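Local coordinates for protein glutathione S-transferase (Bombyx mori, PDB 3AY8) that probably transfers glutathione to electrophilic compounds, working as a homodimer of two-domain subunits of the cytosolic glutathione transferase fold, at residues F102-Y108 / S162-M167; L19-A24 / P194-N199; V95-R99 / W150-D154; P10-R16 / G202-F206; I118-T124 / A209-K215. One frame throughout, in Å; residues are numbered along the deposited sequence. Where two conformers were deposited one is given.

Contact 1: F102-Y108 / S162-M167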
# COMPACT_ATOMS: atom_id res chain seq x y z
N PHE A 102 2.06 3.23 -4.39
CA PHE A 102 2.84 2.45 -5.36
C PHE A 102 3.94 1.63 -4.67
O PHE A 102 4.11 0.45 -4.96
CB PHE A 102 3.39 3.37 -6.45
CG PHE A 102 4.43 2.74 -7.34
CD1 PHE A 102 4.05 2.04 -8.49
CD2 PHE A 102 5.78 2.85 -7.03
CE1 PHE A 102 5.02 1.45 -9.30
CE2 PHE A 102 6.77 2.27 -7.86
CZ PHE A 102 6.38 1.59 -8.99
N ASP A 103 4.67 2.24 -3.73
CA ASP A 103 5.67 1.52 -2.95
C ASP A 103 5.03 0.33 -2.20
O ASP A 103 5.54 -0.79 -2.23
CB ASP A 103 6.37 2.44 -1.94
CG ASP A 103 7.49 1.75 -1.19
OD1 ASP A 103 8.45 1.28 -1.85
OD2 ASP A 103 7.42 1.64 0.05
N SER A 104 3.89 0.58 -1.55
CA SER A 104 3.26 -0.39 -0.66
C SER A 104 2.51 -1.49 -1.39
O SER A 104 2.49 -2.63 -0.93
CB SER A 104 2.30 0.32 0.31
OG SER A 104 1.12 0.72 -0.36
N ALA A 105 1.88 -1.15 -2.52
CA ALA A 105 1.01 -2.09 -3.25
C ALA A 105 1.68 -2.81 -4.41
O ALA A 105 1.19 -3.86 -4.85
CB ALA A 105 -0.25 -1.37 -3.75
N SER A 106 2.77 -2.25 -4.95
CA SER A 106 3.41 -2.83 -6.14
C SER A 106 4.88 -3.15 -5.90
O SER A 106 5.31 -4.29 -6.07
CB SER A 106 3.31 -1.88 -7.35
OG SER A 106 1.96 -1.69 -7.71
N LEU A 107 5.64 -2.15 -5.49
CA LEU A 107 7.09 -2.30 -5.41
C LEU A 107 7.53 -3.26 -4.32
O LEU A 107 8.13 -4.30 -4.62
CB LEU A 107 7.80 -0.94 -5.30
CG LEU A 107 9.34 -0.92 -5.26
CD1 LEU A 107 10.00 -1.63 -6.45
CD2 LEU A 107 9.83 0.50 -5.18
N TYR A 108 7.27 -2.93 -3.07
CA TYR A 108 7.81 -3.76 -2.00
C TYR A 108 7.12 -5.12 -1.96
O TYR A 108 7.74 -6.11 -1.58
CB TYR A 108 7.79 -3.09 -0.61
CG TYR A 108 8.63 -3.92 0.35
CD1 TYR A 108 10.03 -3.96 0.21
CD2 TYR A 108 8.04 -4.74 1.32
CE1 TYR A 108 10.82 -4.73 1.04
CE2 TYR A 108 8.84 -5.55 2.17
CZ TYR A 108 10.23 -5.52 2.01
OH TYR A 108 11.05 -6.28 2.82
N SER A 162 10.88 6.17 1.19
CA SER A 162 10.24 4.85 1.18
C SER A 162 10.68 4.00 -0.02
O SER A 162 11.04 2.83 0.13
CB SER A 162 8.71 5.00 1.20
OG SER A 162 8.27 5.43 2.49
N ILE A 163 10.62 4.59 -1.21
CA ILE A 163 10.98 3.87 -2.44
C ILE A 163 12.49 3.55 -2.47
O ILE A 163 12.88 2.49 -2.92
CB ILE A 163 10.47 4.63 -3.70
CG1 ILE A 163 8.93 4.67 -3.68
CG2 ILE A 163 10.94 3.95 -4.97
CD1 ILE A 163 8.27 5.46 -4.85
N TYR A 164 13.31 4.45 -1.93
CA TYR A 164 14.73 4.15 -1.75
C TYR A 164 14.96 2.95 -0.81
O TYR A 164 15.77 2.06 -1.11
CB TYR A 164 15.49 5.41 -1.31
CG TYR A 164 16.94 5.20 -0.92
CD1 TYR A 164 17.79 4.42 -1.72
CD2 TYR A 164 17.47 5.80 0.23
CE1 TYR A 164 19.12 4.22 -1.38
CE2 TYR A 164 18.81 5.62 0.58
CZ TYR A 164 19.63 4.82 -0.23
OH TYR A 164 20.95 4.63 0.09
N ALA A 165 14.23 2.89 0.30
CA ALA A 165 14.34 1.75 1.21
C ALA A 165 14.00 0.44 0.51
O ALA A 165 14.68 -0.59 0.69
CB ALA A 165 13.45 1.95 2.45
N SER A 166 12.95 0.47 -0.31
CA SER A 166 12.55 -0.69 -1.10
C SER A 166 13.62 -1.07 -2.15
O SER A 166 14.10 -2.22 -2.17
CB SER A 166 11.21 -0.43 -1.78
OG SER A 166 10.15 -0.38 -0.83
N MET A 167 13.97 -0.11 -2.99
CA MET A 167 14.94 -0.33 -4.09
C MET A 167 16.32 -0.77 -3.59
O MET A 167 16.94 -1.65 -4.18
CB MET A 167 15.09 0.94 -4.95
CG MET A 167 13.96 1.17 -5.92
SD MET A 167 13.62 -0.25 -6.97
CE MET A 167 15.21 -0.59 -7.76
O HOH W 1 9.47 1.57 1.91
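Ser162 meets Asp103 through a water that donates to both the Ser162 carbonyl O and Asp103 OD2, the latter at 2.8 Å. One residue on, Ile163 spreads its branches over the other helix: CG1 lies against Asp103 CB, the side chain crosses that of Leu107 at about a right angle, with CG2 3.6 Å from Leu107 CD2, and CD1 comes to the edge of the Phe102 ring. Ser166, a turn later, carries the direct polar link, its OG donating to Asp103 OD1 over 2.6 Å on the syn lone pair. Asp103 reaches both the water and Ser166 because its CG stands anti to the backbone N (chi1 -175°). An alanine at Asp103 would remove both carboxylate oxygens and would probably leave the Ser166 hydroxyl and Arg69, which forms a salt bridge with OD2, without their buried mate. Met167 closes the row, its bent chain bringing SD to 3.9 Å from Leu107 CD1. The two segments run nearly parallel, with axes 10.0 Å apart at an angle of 18°, inside the all-helical C-terminal domain. Helix 128-147 covers Leu107 and Met167, helix 181-190 packs on Ile163 through Trp186, and elsewhere on helix 90-120 the Ser104 hydroxyl is hydrogen-bonded to Ser104 of the second subunit.

Contact 2: L19-A24 / P194-N199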
# COMPACT_ATOMS: atom_id res chain seq x y z
N LEU A 19 12.65 5.04 9.21
CA LEU A 19 13.82 5.73 9.80
C LEU A 19 14.38 6.79 8.85
O LEU A 19 14.69 7.92 9.27
CB LEU A 19 14.90 4.73 10.25
CG LEU A 19 16.16 5.32 10.90
CD1 LEU A 19 15.86 6.20 12.11
CD2 LEU A 19 17.17 4.22 11.28
N LEU A 20 14.47 6.45 7.57
CA LEU A 20 14.92 7.42 6.57
C LEU A 20 14.07 8.69 6.58
O LEU A 20 14.60 9.78 6.37
CB LEU A 20 14.91 6.79 5.17
CG LEU A 20 16.14 5.97 4.74
CD1 LEU A 20 15.80 5.14 3.50
CD2 LEU A 20 17.37 6.86 4.45
N ALA A 21 12.76 8.54 6.78
CA ALA A 21 11.87 9.70 6.86
C ALA A 21 12.21 10.54 8.10
O ALA A 21 12.27 11.76 8.01
CB ALA A 21 10.40 9.26 6.91
N ALA A 22 12.41 9.88 9.23
CA ALA A 22 12.83 10.57 10.46
C ALA A 22 14.16 11.33 10.23
O ALA A 22 14.28 12.48 10.62
CB ALA A 22 12.95 9.59 11.63
N ARG A 23 15.12 10.69 9.56
CA ARG A 23 16.40 11.36 9.23
C ARG A 23 16.18 12.57 8.32
O ARG A 23 16.78 13.61 8.53
CB ARG A 23 17.41 10.41 8.57
CG ARG A 23 17.73 9.12 9.35
CD ARG A 23 18.03 9.38 10.82
NE ARG A 23 18.74 8.29 11.49
CZ ARG A 23 19.03 8.29 12.78
NH1 ARG A 23 18.66 9.30 13.55
NH2 ARG A 23 19.70 7.29 13.32
N ALA A 24 15.31 12.41 7.32
CA ALA A 24 15.07 13.47 6.34
C ALA A 24 14.46 14.73 6.95
O ALA A 24 14.90 15.83 6.65
CB ALA A 24 14.20 12.96 5.19
N PRO A 194 19.69 12.22 3.88
CA PRO A 194 20.11 11.99 5.26
C PRO A 194 19.88 10.52 5.66
O PRO A 194 18.83 9.95 5.34
CB PRO A 194 19.20 12.93 6.07
CG PRO A 194 18.82 14.03 5.09
CD PRO A 194 18.73 13.34 3.76
N GLY A 195 20.87 9.92 6.29
CA GLY A 195 20.77 8.54 6.76
C GLY A 195 20.85 7.46 5.69
O GLY A 195 20.54 6.31 5.95
N ALA A 196 21.34 7.82 4.52
CA ALA A 196 21.51 6.86 3.47
C ALA A 196 22.47 5.71 3.77
O ALA A 196 22.13 4.61 3.48
CB ALA A 196 21.88 7.52 2.24
N PRO A 197 23.64 5.94 4.39
CA PRO A 197 24.56 4.87 4.75
C PRO A 197 23.97 3.92 5.74
O PRO A 197 24.20 2.77 5.64
CB PRO A 197 25.74 5.58 5.41
CG PRO A 197 25.74 6.83 4.86
CD PRO A 197 24.33 7.23 4.44
N GLU A 198 23.24 4.47 6.69
CA GLU A 198 22.57 3.69 7.68
C GLU A 198 21.58 2.79 6.96
O GLU A 198 21.48 1.64 7.25
CB GLU A 198 21.90 4.62 8.69
CG GLU A 198 21.04 4.02 9.75
CD GLU A 198 20.44 5.07 10.67
OE1 GLU A 198 19.86 6.03 10.21
OE2 GLU A 198 20.53 4.91 11.87
N ASN A 199 20.89 3.32 5.97
CA ASN A 199 20.00 2.48 5.17
C ASN A 199 20.75 1.42 4.38
O ASN A 199 20.36 0.25 4.36
CB ASN A 199 19.16 3.31 4.21
CG ASN A 199 18.39 2.45 3.23
OD1 ASN A 199 17.44 1.79 3.61
ND2 ASN A 199 18.86 2.39 2.00
O HOH W 2 16.47 10.60 4.25
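The guanidinium of Arg23 and the carboxylate of Glu198 meet edge to edge, their planes only 11° apart, while Leu19 CD1 covers one guanidinium face from 3.6 Å above it, displaced toward the rim. The grip is side-on and bidentate: Arg23 NE donates to Glu198 OE1 at 2.8 Å with an angle of 167°, and Arg23 NH2 to Glu198 OE2 at 2.9 Å. Each oxygen uses its syn lone pair and lies in the guanidinium plane, so the two bonds hold the paired groups flat. Glu198 arrives by an extended chain with CG anti to the backbone N, whereas Arg23 bends at chi2 to turn its edge to it. Leu19 CD2 also packs on the carboxylate. This pair joins the first helix of the thioredoxin-like N-terminal domain to the start of helix 196-213 in the C-terminal domain, the domain interface characteristic of glutathione transferases. Gly195, the N-cap of that helix, has positive phi, and a side chain there would run into Arg23 CG. Leu20 pushes CD2 against the carbonyl oxygens of Pro194 and Gly195 and crosses Asn199 at about a right angle; the amide of Asn199 bonds to Arg16 and Ser168. A water donates to both Leu20 O and Pro194 O, and the Pro194 ring rests against Arg23 O, with CB 3.5 Å away.

Contact 3: V95-R99 / W150-D154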
# COMPACT_ATOMS: atom_id res chain seq x y z
N VAL A 95 0.16 13.33 -5.18
CA VAL A 95 1.21 12.67 -5.93
C VAL A 95 2.18 11.92 -5.02
O VAL A 95 2.56 10.79 -5.32
CB VAL A 95 1.94 13.64 -6.90
CG1 VAL A 95 3.02 12.91 -7.68
CG2 VAL A 95 0.92 14.24 -7.90
N VAL A 96 2.57 12.52 -3.90
CA VAL A 96 3.42 11.82 -2.93
C VAL A 96 2.67 10.59 -2.37
O VAL A 96 3.24 9.51 -2.27
CB VAL A 96 3.87 12.75 -1.78
CG1 VAL A 96 4.57 11.95 -0.68
CG2 VAL A 96 4.78 13.86 -2.32
N ASN A 97 1.39 10.75 -2.02
CA ASN A 97 0.60 9.63 -1.49
C ASN A 97 0.54 8.50 -2.52
O ASN A 97 0.70 7.32 -2.19
CB ASN A 97 -0.82 10.07 -1.14
CG ASN A 97 -0.90 10.86 0.16
OD1 ASN A 97 0.03 10.85 0.98
ND2 ASN A 97 -2.01 11.55 0.35
N GLN A 98 0.34 8.92 -3.76
CA GLN A 98 0.29 8.01 -4.90
C GLN A 98 1.56 7.17 -5.00
O GLN A 98 1.49 5.94 -5.10
CB GLN A 98 0.05 8.79 -6.20
CG GLN A 98 -0.23 7.97 -7.44
CD GLN A 98 0.02 8.76 -8.72
OE1 GLN A 98 1.16 9.06 -9.08
NE2 GLN A 98 -1.05 9.13 -9.39
N ARG A 99 2.73 7.82 -4.95
CA ARG A 99 4.00 7.08 -4.99
C ARG A 99 4.17 6.18 -3.76
O ARG A 99 4.74 5.09 -3.87
CB ARG A 99 5.22 8.01 -5.14
CG ARG A 99 5.14 9.03 -6.27
CD ARG A 99 4.88 8.46 -7.64
NE ARG A 99 5.39 9.36 -8.68
CZ ARG A 99 4.78 9.66 -9.82
NH1 ARG A 99 3.60 9.15 -10.11
NH2 ARG A 99 5.36 10.49 -10.68
N TRP A 150 13.37 13.54 -8.81
CA TRP A 150 13.01 12.63 -7.72
C TRP A 150 11.65 11.98 -8.04
O TRP A 150 11.04 12.33 -9.05
CB TRP A 150 12.99 13.38 -6.38
CG TRP A 150 14.33 14.02 -6.04
CD1 TRP A 150 14.74 15.28 -6.37
CD2 TRP A 150 15.42 13.41 -5.32
NE1 TRP A 150 16.02 15.50 -5.89
CE2 TRP A 150 16.46 14.37 -5.26
CE3 TRP A 150 15.62 12.14 -4.75
CZ2 TRP A 150 17.68 14.11 -4.61
CZ3 TRP A 150 16.83 11.88 -4.11
CH2 TRP A 150 17.85 12.86 -4.05
N VAL A 151 11.19 11.03 -7.22
CA VAL A 151 10.01 10.21 -7.61
C VAL A 151 8.71 10.99 -7.75
O VAL A 151 7.85 10.63 -8.56
CB VAL A 151 9.75 8.96 -6.69
CG1 VAL A 151 10.89 7.96 -6.72
CG2 VAL A 151 9.40 9.38 -5.27
N ALA A 152 8.54 12.05 -6.96
CA ALA A 152 7.24 12.72 -6.89
C ALA A 152 7.30 14.21 -7.15
O ALA A 152 6.26 14.89 -7.07
CB ALA A 152 6.58 12.44 -5.52
N ALA A 153 8.49 14.72 -7.45
CA ALA A 153 8.72 16.15 -7.62
C ALA A 153 10.16 16.36 -8.06
O ALA A 153 10.94 15.41 -8.15
CB ALA A 153 8.46 16.91 -6.30
N ASP A 154 10.52 17.62 -8.32
CA ASP A 154 11.91 17.92 -8.62
C ASP A 154 12.74 18.16 -7.35
O ASP A 154 13.92 18.49 -7.43
CB ASP A 154 12.02 19.08 -9.61
CG ASP A 154 11.81 18.63 -11.05
OD1 ASP A 154 12.43 17.64 -11.49
OD2 ASP A 154 11.01 19.28 -11.75
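Arg99 turns the edge of its guanidinium to the carbonyl of Val151, and this meeting of a flat side chain with a loop backbone organises the contact. NE donates to Val151 O over 2.8 Å at 168°, the oxygen lying in the guanidinium plane. Seen from the acceptor, the approach is less regular, because the donor stands 37° above the carbonyl plane. NH2 adds a weak second bond to the same oxygen at 3.3 Å, so one oxygen takes two unequal N-H donors. CG of Arg99 sits beside the backbone N (chi1 -51°), and a further bend at chi2 folds the chain back along its own helix, where Val95 CG1 lies over the centre of one guanidinium face. The aliphatic part of the arginine is used as well: its CG packs on Ala152 CB at 3.8 Å. That methyl also meets Val96 CG2, at 3.9 Å, and Val95 CG1 reaches both Ala152 CB and the Ala152 carbonyl oxygen. Alanine and carbonyl together thus illustrate how an irregular loop can be fitted to a helix by one strong directed bond and a patch of apolar contact beside it. The guanidinium makes a further cation-pi interaction with Phe144 of helix 128-147. The loop 150-154 follows that helix and leads toward helix 158-173, whose Ala159 packs on Val96, Arg99 and Val151; helix 181-190 reaches Val151 through Trp186, and Phe63 of the second subunit packs on Val95.

Contact 4: P10-R16 / G202-F206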
# COMPACT_ATOMS: atom_id res chain seq x y z
N PRO A 10 16.75 -3.18 11.30
CA PRO A 10 17.52 -2.61 10.18
C PRO A 10 17.45 -3.43 8.89
O PRO A 10 17.64 -2.88 7.82
CB PRO A 10 18.95 -2.55 10.71
CG PRO A 10 18.78 -2.44 12.20
CD PRO A 10 17.58 -3.30 12.51
N VAL A 11 17.18 -4.71 8.99
CA VAL A 11 17.09 -5.58 7.81
C VAL A 11 15.86 -5.26 6.93
O VAL A 11 15.90 -5.45 5.71
CB VAL A 11 17.07 -7.06 8.22
CG1 VAL A 11 16.65 -7.99 7.06
CG2 VAL A 11 18.44 -7.47 8.77
N SER A 12 14.79 -4.79 7.57
CA SER A 12 13.52 -4.61 6.90
C SER A 12 13.47 -3.33 6.10
O SER A 12 13.71 -2.25 6.64
CB SER A 12 12.38 -4.65 7.93
OG SER A 12 11.26 -3.95 7.45
N GLY A 13 13.14 -3.45 4.81
CA GLY A 13 12.93 -2.28 3.96
C GLY A 13 11.95 -1.25 4.54
O GLY A 13 12.30 -0.07 4.67
N PRO A 14 10.71 -1.67 4.86
CA PRO A 14 9.73 -0.73 5.43
C PRO A 14 10.21 -0.08 6.73
O PRO A 14 10.00 1.10 6.93
CB PRO A 14 8.49 -1.61 5.66
CG PRO A 14 8.60 -2.65 4.56
CD PRO A 14 10.09 -2.97 4.51
N SER A 15 10.87 -0.85 7.59
CA SER A 15 11.45 -0.28 8.81
C SER A 15 12.50 0.77 8.45
O SER A 15 12.51 1.86 9.03
CB SER A 15 12.03 -1.38 9.72
OG SER A 15 12.10 -0.92 11.06
N ARG A 16 13.34 0.48 7.45
CA ARG A 16 14.34 1.43 7.00
C ARG A 16 13.72 2.69 6.39
O ARG A 16 14.25 3.79 6.56
CB ARG A 16 15.35 0.77 6.05
CG ARG A 16 16.50 0.06 6.79
CD ARG A 16 17.52 -0.56 5.83
NE ARG A 16 17.08 -1.85 5.29
CZ ARG A 16 16.59 -2.03 4.06
NH1 ARG A 16 16.21 -3.24 3.66
NH2 ARG A 16 16.50 -1.01 3.22
N GLY A 202 21.80 -1.68 6.45
CA GLY A 202 20.69 -2.61 6.70
C GLY A 202 20.27 -3.37 5.44
O GLY A 202 19.97 -4.57 5.49
N ALA A 203 20.23 -2.66 4.32
CA ALA A 203 19.93 -3.27 3.02
C ALA A 203 20.94 -4.37 2.68
O ALA A 203 20.56 -5.44 2.21
CB ALA A 203 19.88 -2.20 1.91
N ARG A 204 22.22 -4.10 2.94
CA ARG A 204 23.27 -5.09 2.71
C ARG A 204 23.09 -6.33 3.57
O ARG A 204 23.31 -7.44 3.10
CB ARG A 204 24.66 -4.49 2.92
CG ARG A 204 25.80 -5.32 2.26
CD ARG A 204 27.01 -4.45 1.91
NE ARG A 204 27.36 -3.60 3.03
CZ ARG A 204 27.24 -2.28 3.06
NH1 ARG A 204 27.57 -1.63 4.16
NH2 ARG A 204 26.80 -1.60 2.00
N THR A 205 22.66 -6.16 4.82
CA THR A 205 22.36 -7.31 5.68
C THR A 205 21.19 -8.11 5.08
O THR A 205 21.25 -9.33 5.02
CB THR A 205 22.02 -6.90 7.13
OG1 THR A 205 23.04 -6.04 7.63
CG2 THR A 205 21.93 -8.10 8.03
N PHE A 206 20.14 -7.41 4.64
CA PHE A 206 18.99 -8.04 3.96
C PHE A 206 19.49 -8.80 2.73
O PHE A 206 19.20 -10.00 2.57
CB PHE A 206 17.93 -7.00 3.56
CG PHE A 206 16.80 -7.55 2.71
CD1 PHE A 206 15.69 -8.16 3.32
CD2 PHE A 206 16.83 -7.43 1.32
CE1 PHE A 206 14.62 -8.66 2.53
CE2 PHE A 206 15.78 -7.93 0.53
CZ PHE A 206 14.68 -8.54 1.13
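The backbones of Pro10 and Gly202 come within 4.7 Å at their CA atoms, where Gly202 CA makes a CA-H...O contact of 3.3 Å with Pro10 O; a CB on Gly202 would collide with that oxygen and with Arg16 CD. The absence of a side chain lets the Arg16 side chain come close to the backbone of helix 196-213. One face of its guanidinium carries Ala203 N, 3.4 Å above the plane; both are donors, so this is van der Waals packing of the guanidinium face on the helix backbone, with no hydrogen bond. Ser12 O and Gly13 CA lie on the opposite face. Two bonds within its own segment fix the group: NE donates to Pro10 O at 2.8 Å, and NH1 to Val11 O at 3.0 Å from above the carbonyl plane. A bend at chi3 (-81°) turns the guanidinium back to these two carbonyls. Beyond it, Val11 divides its branches, with CG1 in the plane of the Phe206 ring at its edge, 3.9 Å from CD1, and CG2 against Thr205 CG2 at 3.6 Å. Phe206 CB also presses on Val11 O. Ser12 N-caps helix 13-25 by accepting from Ser15 N. Segment 10-16, the turn after strand 5-8 and the first turn of helix 13-25, packs against the C-terminal domain: helix 158-173 meets Arg16 through Ala165 O and Ser169 OG, and helix 90-120 packs on Phe206 through Cys115 and Leu119.

Contact 5: I118-T124 / A209-K215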
# COMPACT_ATOMS: atom_id res chain seq x y z
N ILE A 118 12.53 -17.19 -0.18
CA ILE A 118 13.95 -17.55 -0.21
C ILE A 118 14.54 -17.50 1.21
O ILE A 118 15.35 -18.36 1.57
CB ILE A 118 14.75 -16.62 -1.17
CG1 ILE A 118 14.40 -16.92 -2.62
CG2 ILE A 118 16.26 -16.74 -0.94
CD1 ILE A 118 15.00 -15.94 -3.63
N LEU A 119 14.14 -16.50 1.99
CA LEU A 119 14.64 -16.35 3.36
C LEU A 119 14.08 -17.40 4.30
O LEU A 119 14.80 -17.93 5.14
CB LEU A 119 14.31 -14.95 3.92
CG LEU A 119 15.02 -13.71 3.39
CD1 LEU A 119 14.20 -12.45 3.67
CD2 LEU A 119 16.42 -13.59 3.98
N PHE A 120 12.79 -17.70 4.15
CA PHE A 120 12.05 -18.44 5.18
C PHE A 120 11.39 -19.74 4.73
O PHE A 120 11.14 -20.61 5.57
CB PHE A 120 10.98 -17.54 5.82
CG PHE A 120 11.52 -16.30 6.46
CD1 PHE A 120 12.43 -16.38 7.52
CD2 PHE A 120 11.11 -15.05 6.02
CE1 PHE A 120 12.93 -15.23 8.12
CE2 PHE A 120 11.60 -13.89 6.62
CZ PHE A 120 12.51 -13.98 7.67
N LEU A 121 11.08 -19.87 3.45
CA LEU A 121 10.23 -20.98 3.00
C LEU A 121 10.95 -22.02 2.16
O LEU A 121 10.31 -22.84 1.51
CB LEU A 121 9.00 -20.45 2.24
CG LEU A 121 8.07 -19.41 2.88
CD1 LEU A 121 6.91 -19.13 1.94
CD2 LEU A 121 7.56 -19.85 4.24
N GLY A 122 12.28 -21.99 2.17
CA GLY A 122 13.06 -23.00 1.47
C GLY A 122 13.25 -22.78 -0.02
O GLY A 122 13.73 -23.68 -0.72
N GLU A 123 12.86 -21.61 -0.53
CA GLU A 123 13.04 -21.31 -1.96
C GLU A 123 14.51 -20.99 -2.23
O GLU A 123 15.16 -20.31 -1.44
CB GLU A 123 12.13 -20.16 -2.41
CG GLU A 123 12.20 -19.85 -3.91
CD GLU A 123 11.90 -21.07 -4.79
OE1 GLU A 123 10.73 -21.49 -4.85
OE2 GLU A 123 12.84 -21.61 -5.41
N THR A 124 15.03 -21.51 -3.35
CA THR A 124 16.46 -21.40 -3.66
C THR A 124 16.76 -20.66 -4.97
O THR A 124 17.92 -20.52 -5.36
CB THR A 124 17.13 -22.79 -3.73
OG1 THR A 124 16.36 -23.63 -4.59
CG2 THR A 124 17.21 -23.43 -2.34
N ALA A 209 21.53 -12.03 3.48
CA ALA A 209 20.68 -13.12 3.95
C ALA A 209 19.90 -13.79 2.81
O ALA A 209 19.71 -15.02 2.81
CB ALA A 209 19.75 -12.66 5.06
N VAL A 210 19.46 -13.00 1.83
CA VAL A 210 18.80 -13.57 0.65
C VAL A 210 19.78 -14.38 -0.23
O VAL A 210 19.50 -15.53 -0.57
CB VAL A 210 18.05 -12.49 -0.20
CG1 VAL A 210 17.33 -13.13 -1.38
CG2 VAL A 210 17.04 -11.71 0.68
N LYS A 211 20.91 -13.76 -0.58
CA LYS A 211 21.93 -14.40 -1.43
C LYS A 211 22.34 -15.73 -0.84
O LYS A 211 22.45 -16.73 -1.56
CB LYS A 211 23.16 -13.50 -1.56
CG LYS A 211 22.99 -12.31 -2.46
CD LYS A 211 24.09 -11.30 -2.17
CE LYS A 211 24.27 -10.35 -3.31
NZ LYS A 211 24.92 -9.09 -2.87
N LYS A 212 22.54 -15.74 0.47
CA LYS A 212 23.03 -16.90 1.20
C LYS A 212 22.18 -18.14 0.87
O LYS A 212 22.70 -19.24 0.79
CB LYS A 212 23.03 -16.63 2.71
CG LYS A 212 23.70 -17.73 3.54
CD LYS A 212 23.89 -17.33 5.00
CE LYS A 212 24.50 -18.49 5.79
NZ LYS A 212 25.08 -18.05 7.09
N ASN A 213 20.88 -17.94 0.64
CA ASN A 213 19.98 -19.05 0.34
C ASN A 213 19.76 -19.36 -1.14
O ASN A 213 19.11 -20.36 -1.48
CB ASN A 213 18.65 -18.88 1.06
CG ASN A 213 18.77 -19.15 2.54
OD1 ASN A 213 19.80 -19.64 3.01
ND2 ASN A 213 17.71 -18.84 3.28
N ILE A 214 20.29 -18.52 -2.02
CA ILE A 214 20.18 -18.74 -3.46
C ILE A 214 21.30 -19.68 -3.92
O ILE A 214 22.48 -19.42 -3.69
CB ILE A 214 20.22 -17.42 -4.27
CG1 ILE A 214 19.07 -16.49 -3.86
CG2 ILE A 214 20.16 -17.71 -5.78
CD1 ILE A 214 19.12 -15.11 -4.49
N LYS A 215 20.90 -20.78 -4.56
CA LYS A 215 21.85 -21.73 -5.15
C LYS A 215 22.23 -21.27 -6.56
O LYS A 215 21.41 -21.31 -7.47
CB LYS A 215 21.26 -23.15 -5.17
CG LYS A 215 21.19 -23.81 -3.79
CD LYS A 215 20.73 -25.27 -3.88
CE LYS A 215 20.59 -25.90 -2.50
NZ LYS A 215 19.84 -27.18 -2.57
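The last turns of helix 90-120 and helix 196-213 and the chain that follows each of them come together here, at the periphery of the C-terminal domain and close to the C-terminus of the chain, with the centre of the contact about 21 Å from the centre of the chain. Apolar side chains join the helical parts. Ile118 CG2 meets Val210 CG1 at 3.8 Å, and Leu119 crosses Val210 at about a right angle, placing CD2 3.6 Å from Ala209 CB. Asn213 supplies the polar side-chain link, its ND2 donating to Ile118 O over 3.0 Å at 156°, with the oxygen close to the amide plane. CG of Asn213 lies anti to its carbonyl carbon (chi1 -73°), and the Asn213 and Ile118 side chains run antiparallel alongside each other while CB packs on Ile118 CG2. A leucine in place of Asn213 would lose the N-H donor and is likely to leave Ile118 O, near the end of its helix, without this partner. Further along, the backbones take over: Lys215 N donates to Thr124 O at 3.1 Å, in the carbonyl plane on a lone pair. Ile214 CA makes a CA-H...O contact with that same oxygen, and Thr124 CA makes another with Asn213 O. Both helices are thus tied near their C-terminal ends; Cys115 packs on Val210, loop residue Ile126 covers Ile118, and Lys211 reaches back to the Ala172 carbonyl in helix 158-173.

How the contacts relate
Contacts 2 and 4 join the thioredoxin-like domain to the helical domain, both through helices 13-25 and 196-213, with centres 12 Å apart; contacts 1, 3 and 5 lie within the C-terminal domain and share helix 90-120. Along this long helix they come in the order 3, 1, 5, and the centres of the outer two are about 33 Å apart on opposite sides of the chain's centre. Contact 1, near the middle, touches contacts 2, 3 and 4. Arg16 hydrogen-bonds into both contacts 1 and 2, coupling the domain interface to the helical core. Contacts 4 and 5 touch where Phe206 meets Leu119, while contacts 1 and 3 also reach the second subunit.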